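Local atomic coordinates of phosphoribosylaminoimidazole-succinocarboxamide synthase (Thermotoga maritima, PDB entry 1KUT), a protein that catalyses the ATP-dependent joining of L-aspartate to carboxyaminoimidazole ribonucleotide, giving SAICAR, in de novo purine biosynthesis. Residues B[37-40]-B[41-45]. Numbering follows the deposited sequence.
Sequences TGKG and SICAE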
ATOM      1  N   THR B  37     -23.084  13.149  23.818  1.00 41.20           N
ATOM      2  CA  THR B  37     -24.099  12.382  24.534  1.00 39.79           C
ATOM      3  C   THR B  37     -25.068  11.608  23.639  1.00 38.40           C
ATOM      4  O   THR B  37     -25.657  12.167  22.712  1.00 38.07           O
ATOM      5  CB  THR B  37     -24.927  13.309  25.457  1.00 40.25           C
ATOM      6  OG1 THR B  37     -26.010  12.571  26.037  1.00 40.60           O
ATOM      7  CG2 THR B  37     -25.485  14.492  24.667  1.00 40.50           C
ATOM      8  N   GLY B  38     -25.228  10.316  23.930  1.00 37.02           N
ATOM      9  CA  GLY B  38     -26.146   9.476  23.174  1.00 35.10           C
ATOM     10  C   GLY B  38     -25.692   9.070  21.785  1.00 33.74           C
ATOM     11  O   GLY B  38     -26.461   8.511  21.015  1.00 33.52           O
ATOM     12  N   LYS B  39     -24.436   9.345  21.470  1.00 32.53           N
ATOM     13  CA  LYS B  39     -23.875   9.009  20.172  1.00 31.27           C
ATOM     14  C   LYS B  39     -23.665   7.476  20.005  1.00 30.42           C
ATOM     15  O   LYS B  39     -23.765   6.941  18.894  1.00 29.92           O
ATOM     16  CB  LYS B  39     -22.569   9.796  20.009  1.00 31.31           C
ATOM     17  CG  LYS B  39     -21.759   9.521  18.759  1.00 32.08           C
ATOM     18  CD  LYS B  39     -20.717   8.469  19.034  1.00 32.44           C
ATOM     19  CE  LYS B  39     -19.712   8.390  17.913  1.00 32.96           C
ATOM     20  NZ  LYS B  39     -18.723   7.323  18.199  1.00 33.27           N
ATOM     21  N   GLY B  40     -23.404   6.777  21.110  1.00 29.42           N
ATOM     22  CA  GLY B  40     -23.203   5.337  21.051  1.00 28.19           C
ATOM     23  C   GLY B  40     -24.474   4.599  20.667  1.00 27.77           C
ATOM     24  O   GLY B  40     -24.443   3.642  19.891  1.00 27.73           O
ATOM     25  N   SER B  41     -25.602   5.051  21.210  1.00 27.24           N
ATOM     26  CA  SER B  41     -26.906   4.452  20.935  1.00 26.39           C
ATOM     27  C   SER B  41     -27.268   4.638  19.469  1.00 25.76           C
ATOM     28  O   SER B  41     -27.853   3.760  18.835  1.00 25.57           O
ATOM     29  CB  SER B  41     -27.961   5.124  21.810  1.00 26.80           C
ATOM     30  OG  SER B  41     -27.458   5.283  23.133  1.00 28.43           O
ATOM     31  N   ILE B  42     -26.909   5.802  18.944  1.00 25.15           N
ATOM     32  CA  ILE B  42     -27.175   6.155  17.559  1.00 24.63           C
ATOM     33  C   ILE B  42     -26.417   5.220  16.622  1.00 24.04           C
ATOM     34  O   ILE B  42     -26.997   4.651  15.704  1.00 23.35           O
ATOM     35  CB  ILE B  42     -26.765   7.640  17.298  1.00 24.63           C
ATOM     36  CG1 ILE B  42     -27.907   8.562  17.742  1.00 24.98           C
ATOM     37  CG2 ILE B  42     -26.396   7.857  15.841  1.00 24.56           C
ATOM     38  CD1 ILE B  42     -27.620  10.040  17.583  1.00 24.71           C
ATOM     39  N   CYS B  43     -25.124   5.051  16.873  1.00 23.49           N
ATOM     40  CA  CYS B  43     -24.297   4.198  16.028  1.00 23.13           C
ATOM     41  C   CYS B  43     -24.673   2.717  16.155  1.00 22.42           C
ATOM     42  O   CYS B  43     -24.702   1.990  15.162  1.00 22.47           O
ATOM     43  CB  CYS B  43     -22.814   4.425  16.356  1.00 23.32           C
ATOM     44  SG  CYS B  43     -22.172   6.056  15.767  1.00 25.50           S
ATOM     45  N   ALA B  44     -24.980   2.278  17.370  1.00 21.69           N
ATOM     46  CA  ALA B  44     -25.365   0.894  17.589  1.00 21.21           C
ATOM     47  C   ALA B  44     -26.577   0.583  16.731  1.00 20.97           C
ATOM     48  O   ALA B  44     -26.594  -0.410  16.003  1.00 21.11           O
ATOM     49  CB  ALA B  44     -25.689   0.653  19.074  1.00 20.87           C
ATOM     50  N   GLU B  45     -27.588   1.439  16.794  1.00 20.48           N
ATOM     51  CA  GLU B  45     -28.792   1.192  16.008  1.00 20.20           C
ATOM     52  C   GLU B  45     -28.625   1.307  14.489  1.00 19.53           C
ATOM     53  O   GLU B  45     -29.191   0.504  13.750  1.00 19.14           O
ATOM     54  CB  GLU B  45     -29.930   2.095  16.476  1.00 20.42           C
ATOM     55  CG  GLU B  45     -31.221   1.861  15.733  1.00 20.98           C
ATOM     56  CD  GLU B  45     -32.335   2.765  16.225  1.00 22.58           C
ATOM     57  OE1 GLU B  45     -33.448   2.701  15.643  1.00 22.23           O
ATOM     58  OE2 GLU B  45     -32.092   3.536  17.197  1.00 23.16           O
TER
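Lys39 and Cys43 meet one helical turn apart, on the same side of the helix. The contact is made by the methylene CE of Lys39, which passes the sulfur at van der Waals distance, 4.0 Å from Cys43 SG. The lysine chain starts with CG anti to the backbone N (chi1 176°) and bends at chi2 (-94°). Beyond the bend it runs extended past Cys43. Its NZ goes on to a salt bridge with Asp190 and a hydrogen bond to the carbonyl of Asp24. Cys43 SG sits beside its own backbone N and leans back over the preceding turn, with Lys39 O 3.6 Å from Cys43 SG. Lys39 O also accepts the backbone hydrogen bond from Cys43 N, at 3.1 Å.

These residues form the first two turns of helix 39-55, with Gly38 at the N-cap. Gly38 has a positive phi (74°), a backbone shape that favours glycine. Its carbonyl takes a weak bond from Ile42 N, 3.4 Å from Gly38 O. Two bonds on, the hold is firmer: Ala44 N donates to Gly40 O at 2.9 Å. Asp23 accepts a hydrogen bond from Gly40 N, one of the amides at the start of the helix.

Ile42 lies alongside the Gly38 carbonyl. Its CG1 branch comes within 3.6 Å of Gly38 O, while CG2 lies nearer Lys39 O. Beyond these turns the Ile42 side chain packs on Leu214 and Tyr217 of helix 214-229. Ser41 CB also passes Gly38 O, at 3.8 Å, and its side chain touches the loop at Pro69 and Arg70. The methyl of Ala44 backs onto the Gly40 carbonyl, with CB 3.3 Å from Gly40 O, and touches Phe21 and Tyr66 of the five-stranded antiparallel sheet.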